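Local coordinates for aminopeptidase-like protein (Chaetomium thermophilum, PDB 5JM6), which probably works as a zinc-dependent metalloaminopeptidase of the M18 family, removing residues from the N termini of peptides, and assembles into a dodecamer, at residues V195-P200 with V262-S267; P200-P205 with L282-A287; M433-R438 with D508-V513. All coordinates share one frame; numbering follows the deposited sequence.

Overall arrangement
The three contacts illustrate how one kind of apolar packing serves different places in a fold. Contacts 1 and 2 are neighbours, their centres about 12 Å apart: they share P200, both reach the six-stranded antiparallel sheet, and both touch a second subunit. Between them V195 packs on L282, and K196 on F285. Contact 1, helix against a strand end and the residues that follow, is buried; contact 2, loop against strand, is smaller and only partly buried. Contact 3, across the chain's centre (centre to centre about 47 Å from contact 1 and 43 Å from contact 2), is also buried and joins two helices, a charged side chain at its margin. None has a hydrogen bond between its segments.

Contact 1 (V195-P200 with V262-S267)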
loop_
_atom_site.group_PDB
_atom_site.type_symbol
_atom_site.label_atom_id
_atom_site.label_comp_id
_atom_site.label_asym_id
_atom_site.label_seq_id
_atom_site.Cartn_x
_atom_site.Cartn_y
_atom_site.Cartn_z
ATOM N N VAL A 195 -44.701 -17.520 -26.437
ATOM C CA VAL A 195 -43.934 -18.710 -26.766
ATOM C C VAL A 195 -43.110 -19.163 -25.563
ATOM O O VAL A 195 -42.752 -18.360 -24.699
ATOM C CB VAL A 195 -43.014 -18.460 -27.984
ATOM C CG1 VAL A 195 -41.796 -17.645 -27.583
ATOM C CG2 VAL A 195 -42.590 -19.776 -28.617
ATOM N N LYS A 196 -42.877 -20.468 -25.475
ATOM C CA LYS A 196 -42.047 -21.022 -24.421
ATOM C C LYS A 196 -41.420 -22.331 -24.886
ATOM O O LYS A 196 -42.108 -23.165 -25.469
ATOM C CB LYS A 196 -42.901 -21.251 -23.180
ATOM C CG LYS A 196 -42.174 -21.224 -21.860
ATOM C CD LYS A 196 -43.082 -21.781 -20.777
ATOM C CE LYS A 196 -44.525 -21.328 -20.974
ATOM N NZ LYS A 196 -45.480 -22.318 -20.403
ATOM N N VAL A 197 -40.148 -22.554 -24.580
ATOM C CA VAL A 197 -39.550 -23.848 -24.885
ATOM C C VAL A 197 -39.562 -24.677 -23.604
ATOM O O VAL A 197 -39.213 -24.184 -22.531
ATOM C CB VAL A 197 -38.124 -23.714 -25.462
ATOM C CG1 VAL A 197 -37.495 -25.085 -25.649
ATOM C CG2 VAL A 197 -38.162 -22.970 -26.792
ATOM N N ASP A 198 -39.986 -25.932 -23.725
ATOM C CA ASP A 198 -40.324 -26.759 -22.567
ATOM C C ASP A 198 -39.148 -27.536 -21.978
ATOM O O ASP A 198 -39.319 -28.287 -21.018
ATOM C CB ASP A 198 -41.438 -27.739 -22.942
ATOM C CG ASP A 198 -42.727 -27.036 -23.318
ATOM O OD1 ASP A 198 -42.985 -25.941 -22.774
ATOM O OD2 ASP A 198 -43.477 -27.575 -24.157
ATOM N N TRP A 199 -37.964 -27.364 -22.556
ATOM C CA TRP A 199 -36.756 -27.997 -22.035
ATOM C C TRP A 199 -35.631 -26.966 -21.992
ATOM O O TRP A 199 -35.703 -25.952 -22.688
ATOM C CB TRP A 199 -36.362 -29.209 -22.888
ATOM C CG TRP A 199 -35.717 -28.857 -24.190
ATOM C CD1 TRP A 199 -34.397 -28.578 -24.404
ATOM C CD2 TRP A 199 -36.357 -28.761 -25.467
ATOM N NE1 TRP A 199 -34.180 -28.305 -25.732
ATOM C CE2 TRP A 199 -35.367 -28.413 -26.407
ATOM C CE3 TRP A 199 -37.674 -28.933 -25.906
ATOM C CZ2 TRP A 199 -35.651 -28.233 -27.757
ATOM C CZ3 TRP A 199 -37.953 -28.755 -27.248
ATOM C CH2 TRP A 199 -36.946 -28.408 -28.158
ATOM N N PRO A 200 -34.603 -27.196 -21.155
ATOM C CA PRO A 200 -33.525 -26.199 -21.075
ATOM C C PRO A 200 -32.735 -26.066 -22.376
ATOM O O PRO A 200 -32.160 -27.051 -22.843
ATOM C CB PRO A 200 -32.625 -26.747 -19.957
ATOM C CG PRO A 200 -33.469 -27.742 -19.216
ATOM C CD PRO A 200 -34.396 -28.319 -20.226
ATOM N N VAL A 262 -34.817 -19.759 -34.196
ATOM C CA VAL A 262 -35.883 -19.275 -35.066
ATOM C C VAL A 262 -36.789 -20.419 -35.520
ATOM O O VAL A 262 -38.013 -20.317 -35.433
ATOM C CB VAL A 262 -35.314 -18.544 -36.299
ATOM C CG1 VAL A 262 -36.434 -18.123 -37.242
ATOM C CG2 VAL A 262 -34.497 -17.337 -35.862
ATOM N N LYS A 263 -36.190 -21.511 -35.992
ATOM C CA LYS A 263 -36.970 -22.670 -36.419
ATOM C C LYS A 263 -37.739 -23.272 -35.254
ATOM O O LYS A 263 -38.870 -23.729 -35.417
ATOM C CB LYS A 263 -36.080 -23.745 -37.041
ATOM C CG LYS A 263 -35.298 -23.322 -38.264
ATOM C CD LYS A 263 -34.494 -24.504 -38.779
ATOM C CE LYS A 263 -33.097 -24.090 -39.197
ATOM N NZ LYS A 263 -32.203 -25.269 -39.364
ATOM N N LEU A 264 -37.116 -23.281 -34.080
ATOM C CA LEU A 264 -37.764 -23.826 -32.898
ATOM C C LEU A 264 -38.971 -22.969 -32.540
ATOM O O LEU A 264 -40.048 -23.490 -32.263
ATOM C CB LEU A 264 -36.783 -23.907 -31.725
ATOM C CG LEU A 264 -37.146 -24.911 -30.628
ATOM C CD1 LEU A 264 -37.211 -26.315 -31.205
ATOM C CD2 LEU A 264 -36.149 -24.849 -29.482
ATOM N N ILE A 265 -38.794 -21.651 -32.577
ATOM C CA ILE A 265 -39.879 -20.724 -32.277
ATOM C C ILE A 265 -41.002 -20.809 -33.318
ATOM O O ILE A 265 -42.180 -20.741 -32.965
ATOM C CB ILE A 265 -39.359 -19.268 -32.181
ATOM C CG1 ILE A 265 -38.392 -19.120 -31.001
ATOM C CG2 ILE A 265 -40.511 -18.281 -32.052
ATOM C CD1 ILE A 265 -38.971 -19.535 -29.663
ATOM N N LEU A 266 -40.649 -20.978 -34.592
ATOM C CA LEU A 266 -41.664 -21.045 -35.646
ATOM C C LEU A 266 -42.569 -22.268 -35.512
ATOM O O LEU A 266 -43.761 -22.192 -35.809
ATOM C CB LEU A 266 -41.024 -21.051 -37.038
ATOM C CG LEU A 266 -40.440 -19.775 -37.648
ATOM C CD1 LEU A 266 -39.528 -20.144 -38.805
ATOM C CD2 LEU A 266 -41.536 -18.833 -38.121
ATOM N N SER A 267 -42.011 -23.397 -35.085
ATOM C CA SER A 267 -42.817 -24.603 -34.939
ATOM C C SER A 267 -43.791 -24.454 -33.775
ATOM O O SER A 267 -44.945 -24.873 -33.869
ATOM C CB SER A 267 -41.934 -25.837 -34.740
ATOM O OG SER A 267 -41.703 -26.086 -33.365
#
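L264, on helix 259-268, packs against both V197 and W199, and tracing it outward from the helix explains much of this contact. Its CB points at the 195-200 segment, and with CG anti to the backbone N (chi1 -158°) the branch point is carried outward; across the contact only the two methyls have partners within 4.2 Å. L264 CD1 goes to the far end of the indole, 3.7 Å from W199 CH2, and meets the ring obliquely. L264 CD2 lies 3.8 Å from W199 CZ2. The same L264 CD2 is also 3.8 Å from V197 CG2. V197 CG1 covers one face of the indole from within the same segment, 3.7 Å above the W199 ring plane and over its centre.

One residue along the helix, I265 supplies a separate touch. I265 CD1 comes 3.8 Å from V195 CG2, the two side chains crossing at about a right angle. S267 turns back on its own helix, its OG donating to L264 O at 3.3 Å with the donor tilted 26° from the carbonyl plane.

The indole N-H turns to a second subunit: W199 NE1 bonds to G294 O there, K297 of that subunit makes a cation-pi contact with the ring, and its L295 packs on both W199 and L264.

No hydrogen bond joins the two segments. Their fit rests on the shape of branched aliphatic groups against one another and an indole, whereas the directional polar bond of W199 is spent on the subunit interface.

Contact 2 (P200-P205 with L282-A287); sequences PVARIP and LELFDA
A202 and P200 touch L284 and A287 in two separate places, and in each a small or rigid group meets a methyl. The larger partner is L284, on strand 277-286. Its CG stands anti to its own carbonyl carbon (chi1 -57°), and beyond it CD1 continues the extended line from CA, leaving CD2 as the branch that turns to the loop. L284 CD2 lies 4.2 Å from A202 CB, a loose van der Waals touch. A202 has no torsion to adjust: its CB is aimed at the strand by the backbone alone.

Three residues further along, the strand has ended. There A287 CB meets the pyrrolidine ring of P200 at CG, 3.9 Å away. Neither side chain has a freely turning arm; the proline ring, puckered with CG exo, can alter its reach only slightly, so the backbone paths largely set this touch, the CA atoms of P200 and A287 being 6.0 Å apart.

Between these points the chain is locally irregular. V201 adopts phi/psi of -101°/-15° and its side chain packs on V176, while A202 is back in an extended conformation. V201 and A202 together face the single residue L174, to which A202 is backbone-bonded. Further on, R203 bonds through its backbone to V228, and P205 O accepts from H397 NE2 of a second subunit, against which P200 also forms backbone hydrogen bonds.

The doubling of V201 and A202 opposite L174 is a classic beta bulge, here at the margin of an antiparallel sheet that, as in other M18 aminopeptidases, belongs to the domain through which subunits pair.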
loop_
_atom_site.group_PDB
_atom_site.type_symbol
_atom_site.label_atom_id
_atom_site.label_comp_id
_atom_site.label_asym_id
_atom_site.label_seq_id
_atom_site.Cartn_x
_atom_site.Cartn_y
_atom_site.Cartn_z
ATOM N N PRO A 200 -34.603 -27.196 -21.155
ATOM C CA PRO A 200 -33.525 -26.199 -21.075
ATOM C C PRO A 200 -32.735 -26.066 -22.376
ATOM O O PRO A 200 -32.160 -27.051 -22.843
ATOM C CB PRO A 200 -32.625 -26.747 -19.957
ATOM C CG PRO A 200 -33.469 -27.742 -19.216
ATOM C CD PRO A 200 -34.396 -28.319 -20.226
ATOM N N VAL A 201 -32.692 -24.865 -22.944
ATOM C CA VAL A 201 -31.884 -24.625 -24.137
ATOM C C VAL A 201 -30.548 -23.930 -23.890
ATOM O O VAL A 201 -29.675 -23.942 -24.755
ATOM C CB VAL A 201 -32.661 -23.787 -25.167
ATOM C CG1 VAL A 201 -33.888 -24.541 -25.644
ATOM C CG2 VAL A 201 -33.048 -22.443 -24.572
ATOM N N ALA A 202 -30.374 -23.348 -22.709
ATOM C CA ALA A 202 -29.240 -22.457 -22.492
ATOM C C ALA A 202 -28.567 -22.721 -21.165
ATOM O O ALA A 202 -29.178 -23.240 -20.232
ATOM C CB ALA A 202 -29.679 -21.001 -22.573
ATOM N N ARG A 203 -27.281 -22.404 -21.108
ATOM C CA ARG A 203 -26.522 -22.599 -19.893
ATOM C C ARG A 203 -25.313 -21.670 -19.832
ATOM O O ARG A 203 -24.650 -21.444 -20.845
ATOM C CB ARG A 203 -26.109 -24.063 -19.814
ATOM C CG ARG A 203 -25.038 -24.382 -18.827
ATOM C CD ARG A 203 -25.085 -25.855 -18.534
ATOM N NE ARG A 203 -25.743 -26.144 -17.271
ATOM C CZ ARG A 203 -25.085 -26.518 -16.183
ATOM N NH1 ARG A 203 -23.767 -26.647 -16.231
ATOM N NH2 ARG A 203 -25.734 -26.766 -15.057
ATOM N N ILE A 204 -25.015 -21.151 -18.645
ATOM C CA ILE A 204 -23.801 -20.371 -18.455
ATOM C C ILE A 204 -22.848 -21.206 -17.608
ATOM O O ILE A 204 -23.002 -21.290 -16.389
ATOM C CB ILE A 204 -24.113 -19.022 -17.773
ATOM C CG1 ILE A 204 -25.140 -18.243 -18.602
ATOM C CG2 ILE A 204 -22.847 -18.209 -17.572
ATOM C CD1 ILE A 204 -25.847 -17.146 -17.840
ATOM N N PRO A 205 -21.857 -21.837 -18.260
ATOM C CA PRO A 205 -20.962 -22.772 -17.572
ATOM C C PRO A 205 -19.847 -22.112 -16.776
ATOM O O PRO A 205 -19.165 -21.223 -17.285
ATOM C CB PRO A 205 -20.380 -23.589 -18.721
ATOM C CG PRO A 205 -20.344 -22.637 -19.860
ATOM C CD PRO A 205 -21.522 -21.706 -19.689
ATOM N N LEU A 282 -37.631 -11.995 -25.969
ATOM C CA LEU A 282 -37.373 -13.276 -25.329
ATOM C C LEU A 282 -36.342 -13.118 -24.228
ATOM O O LEU A 282 -35.424 -12.305 -24.332
ATOM C CB LEU A 282 -36.902 -14.314 -26.353
ATOM C CG LEU A 282 -37.849 -14.630 -27.514
ATOM C CD1 LEU A 282 -37.201 -15.595 -28.489
ATOM C CD2 LEU A 282 -39.155 -15.201 -26.999
ATOM N N GLU A 283 -36.507 -13.896 -23.166
ATOM C CA GLU A 283 -35.584 -13.861 -22.045
ATOM C C GLU A 283 -35.236 -15.273 -21.605
ATOM O O GLU A 283 -35.901 -16.236 -21.986
ATOM C CB GLU A 283 -36.185 -13.074 -20.880
ATOM C CG GLU A 283 -37.543 -13.586 -20.434
ATOM C CD GLU A 283 -38.232 -12.647 -19.464
ATOM O OE1 GLU A 283 -38.398 -11.457 -19.802
ATOM O OE2 GLU A 283 -38.609 -13.103 -18.363
ATOM N N LEU A 284 -34.182 -15.389 -20.810
ATOM C CA LEU A 284 -33.812 -16.666 -20.227
ATOM C C LEU A 284 -34.360 -16.753 -18.810
ATOM O O LEU A 284 -34.318 -15.779 -18.059
ATOM C CB LEU A 284 -32.294 -16.847 -20.236
ATOM C CG LEU A 284 -31.653 -16.755 -21.623
ATOM C CD1 LEU A 284 -30.148 -16.955 -21.547
ATOM C CD2 LEU A 284 -32.288 -17.762 -22.570
ATOM N N PHE A 285 -34.898 -17.913 -18.458
ATOM C CA PHE A 285 -35.377 -18.145 -17.104
ATOM C C PHE A 285 -34.976 -19.540 -16.657
ATOM O O PHE A 285 -34.634 -20.390 -17.478
ATOM C CB PHE A 285 -36.896 -17.966 -17.016
ATOM C CG PHE A 285 -37.674 -18.871 -17.932
ATOM C CD1 PHE A 285 -37.984 -18.471 -19.221
ATOM C CD2 PHE A 285 -38.102 -20.116 -17.500
ATOM C CE1 PHE A 285 -38.702 -19.299 -20.064
ATOM C CE2 PHE A 285 -38.821 -20.948 -18.339
ATOM C CZ PHE A 285 -39.120 -20.538 -19.623
ATOM N N ASP A 286 -35.017 -19.774 -15.352
ATOM C CA ASP A 286 -34.625 -21.064 -14.811
ATOM C C ASP A 286 -35.710 -22.104 -15.079
ATOM O O ASP A 286 -36.870 -21.920 -14.707
ATOM C CB ASP A 286 -34.336 -20.944 -13.313
ATOM C CG ASP A 286 -33.893 -22.254 -12.693
ATOM O OD1 ASP A 286 -33.453 -23.161 -13.435
ATOM O OD2 ASP A 286 -33.977 -22.371 -11.452
ATOM N N ALA A 287 -35.316 -23.195 -15.730
ATOM C CA ALA A 287 -36.248 -24.241 -16.142
ATOM C C ALA A 287 -36.753 -25.075 -14.972
ATOM O O ALA A 287 -37.731 -25.809 -15.107
ATOM C CB ALA A 287 -35.593 -25.148 -17.172
#

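Contact 3 (M433-R438 with D508-V513); sequences MAILDR and DFWEEV
Contact 3 is a helix-to-helix packing of I435 and R438 against W510 and V513, joining helix 430-443 to the closing turns of helix 495-514 beside the large mixed sheet. The axes of the two short segments run at 122° to one another and approach to 10.4 Å, a steep crossing that confines the meeting to a few side chains.

I435 lies at its centre. Its CG2 methyl comes to the rim of the W510 indole, close to the ring plane and 3.7 Å from CZ3, so this methyl meets the edge rather than a face. I435 CG2 is also 3.9 Å from V513 CG1, which places it in the angle between indole and valine. I435 CD1 adds a lighter touch, 4.1 Å from W510 CZ3. The indole reaches this place because W510 CG is anti to the backbone N (chi1 156°); its other end is tied down by NE1, which donates to R384 O.

V513 also serves R438. The aliphatic part of the arginine lies against the valine, R438 CG being 3.8 Å from V513 CG2, and a bend about the CB-CG bond (chi2 70°) takes the guanidinium off in another direction, where NH2 forms a salt bridge with E516. E512 carries an opposite charge nearby, but its OE2 is 5.4 Å from R438 NH2, so any attraction is only long-range. Thus the arginine offers carbon to the packing and keeps its charge for the margin.

Around this point, F386 of strand 386-394 meets both I435 and the W510 ring, M433 and A434 meet a third subunit, and L436 turns to the sheet, onto strands 386-394 and 473-481.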
loop_
_atom_site.group_PDB
_atom_site.type_symbol
_atom_site.label_atom_id
_atom_site.label_comp_id
_atom_site.label_asym_id
_atom_site.label_seq_id
_atom_site.Cartn_x
_atom_site.Cartn_y
_atom_site.Cartn_z
ATOM N N MET A 433 -49.931 2.099 10.024
ATOM C CA MET A 433 -49.808 0.884 10.822
ATOM C C MET A 433 -51.047 0.655 11.686
ATOM O O MET A 433 -51.477 -0.483 11.861
ATOM C CB MET A 433 -48.545 0.930 11.690
ATOM C CG MET A 433 -47.290 0.489 10.943
ATOM S SD MET A 433 -45.762 0.426 11.905
ATOM C CE MET A 433 -45.495 2.161 12.253
ATOM N N ALA A 434 -51.624 1.731 12.213
ATOM C CA ALA A 434 -52.831 1.617 13.025
ATOM C C ALA A 434 -53.971 1.000 12.217
ATOM O O ALA A 434 -54.701 0.141 12.711
ATOM C CB ALA A 434 -53.242 2.977 13.571
ATOM N N ILE A 435 -54.102 1.434 10.968
ATOM C CA ILE A 435 -55.144 0.930 10.080
ATOM C C ILE A 435 -54.940 -0.545 9.738
ATOM O O ILE A 435 -55.863 -1.350 9.861
ATOM C CB ILE A 435 -55.204 1.749 8.773
ATOM C CG1 ILE A 435 -55.583 3.199 9.076
ATOM C CG2 ILE A 435 -56.193 1.132 7.794
ATOM C CD1 ILE A 435 -55.249 4.158 7.959
ATOM N N LEU A 436 -53.730 -0.903 9.318
ATOM C CA LEU A 436 -53.474 -2.268 8.866
ATOM C C LEU A 436 -53.369 -3.257 10.024
ATOM O O LEU A 436 -53.667 -4.438 9.855
ATOM C CB LEU A 436 -52.206 -2.328 8.015
ATOM C CG LEU A 436 -52.136 -1.497 6.734
ATOM C CD1 LEU A 436 -50.733 -1.580 6.181
ATOM C CD2 LEU A 436 -53.142 -1.968 5.695
ATOM N N ASP A 437 -52.942 -2.792 11.195
ATOM C CA ASP A 437 -52.997 -3.641 12.378
ATOM C C ASP A 437 -54.452 -3.907 12.738
ATOM O O ASP A 437 -54.807 -5.004 13.170
ATOM C CB ASP A 437 -52.259 -3.009 13.561
ATOM C CG ASP A 437 -50.772 -3.297 13.537
ATOM O OD1 ASP A 437 -50.329 -4.053 12.648
ATOM O OD2 ASP A 437 -50.048 -2.783 14.416
ATOM N N ARG A 438 -55.295 -2.898 12.542
ATOM C CA ARG A 438 -56.719 -3.022 12.822
ATOM C C ARG A 438 -57.397 -3.962 11.829
ATOM O O ARG A 438 -58.216 -4.795 12.213
ATOM C CB ARG A 438 -57.386 -1.646 12.797
ATOM C CG ARG A 438 -58.901 -1.678 12.835
ATOM C CD ARG A 438 -59.419 -2.124 14.190
ATOM N NE ARG A 438 -60.872 -2.008 14.268
ATOM C CZ ARG A 438 -61.652 -2.841 14.947
ATOM N NH1 ARG A 438 -61.118 -3.860 15.607
ATOM N NH2 ARG A 438 -62.966 -2.659 14.964
ATOM N N ASP A 508 -61.600 -6.008 1.860
ATOM C CA ASP A 508 -62.925 -6.208 2.440
ATOM C C ASP A 508 -63.214 -5.258 3.605
ATOM O O ASP A 508 -64.347 -4.807 3.767
ATOM C CB ASP A 508 -63.100 -7.659 2.904
ATOM C CG ASP A 508 -63.217 -8.638 1.747
ATOM O OD1 ASP A 508 -63.279 -8.191 0.582
ATOM O OD2 ASP A 508 -63.265 -9.858 2.005
ATOM N N PHE A 509 -62.214 -4.987 4.439
ATOM C CA PHE A 509 -62.449 -4.188 5.642
ATOM C C PHE A 509 -62.050 -2.709 5.614
ATOM O O PHE A 509 -62.323 -1.998 6.581
ATOM C CB PHE A 509 -61.749 -4.846 6.830
ATOM C CG PHE A 509 -62.454 -6.064 7.348
ATOM C CD1 PHE A 509 -63.683 -5.953 7.976
ATOM C CD2 PHE A 509 -61.884 -7.319 7.218
ATOM C CE1 PHE A 509 -64.336 -7.071 8.458
ATOM C CE2 PHE A 509 -62.530 -8.442 7.700
ATOM C CZ PHE A 509 -63.758 -8.318 8.321
ATOM N N TRP A 510 -61.426 -2.236 4.538
ATOM C CA TRP A 510 -60.913 -0.863 4.539
ATOM C C TRP A 510 -62.006 0.169 4.810
ATOM O O TRP A 510 -61.830 1.057 5.643
ATOM C CB TRP A 510 -60.221 -0.521 3.219
ATOM C CG TRP A 510 -60.201 0.958 2.964
ATOM C CD1 TRP A 510 -60.870 1.626 1.982
ATOM C CD2 TRP A 510 -59.505 1.956 3.725
ATOM N NE1 TRP A 510 -60.622 2.975 2.072
ATOM C CE2 TRP A 510 -59.789 3.203 3.135
ATOM C CE3 TRP A 510 -58.665 1.914 4.844
ATOM C CZ2 TRP A 510 -59.262 4.398 3.623
ATOM C CZ3 TRP A 510 -58.144 3.103 5.327
ATOM C CH2 TRP A 510 -58.444 4.326 4.717
ATOM N N GLU A 511 -63.131 0.039 4.113
ATOM C CA GLU A 511 -64.224 1.001 4.237
ATOM C C GLU A 511 -64.769 1.053 5.661
ATOM O O GLU A 511 -65.050 2.130 6.187
ATOM C CB GLU A 511 -65.351 0.665 3.256
ATOM C CG GLU A 511 -66.603 1.523 3.424
ATOM C CD GLU A 511 -67.702 1.180 2.430
ATOM O OE1 GLU A 511 -68.500 2.083 2.093
ATOM O OE2 GLU A 511 -67.774 0.013 1.989
ATOM N N GLU A 512 -64.910 -0.116 6.278
ATOM C CA GLU A 512 -65.377 -0.203 7.657
ATOM C C GLU A 512 -64.402 0.475 8.614
ATOM O O GLU A 512 -64.808 1.228 9.500
ATOM C CB GLU A 512 -65.581 -1.667 8.059
ATOM C CG GLU A 512 -65.827 -1.886 9.545
ATOM C CD GLU A 512 -66.395 -3.262 9.845
ATOM O OE1 GLU A 512 -66.727 -3.990 8.885
ATOM O OE2 GLU A 512 -66.509 -3.616 11.037
ATOM N N VAL A 513 -63.116 0.209 8.426
ATOM C CA VAL A 513 -62.090 0.773 9.292
ATOM C C VAL A 513 -62.009 2.291 9.135
ATOM O O VAL A 513 -61.880 3.015 10.123
ATOM C CB VAL A 513 -60.713 0.135 9.009
ATOM C CG1 VAL A 513 -59.601 0.916 9.690
ATOM C CG2 VAL A 513 -60.708 -1.316 9.463
#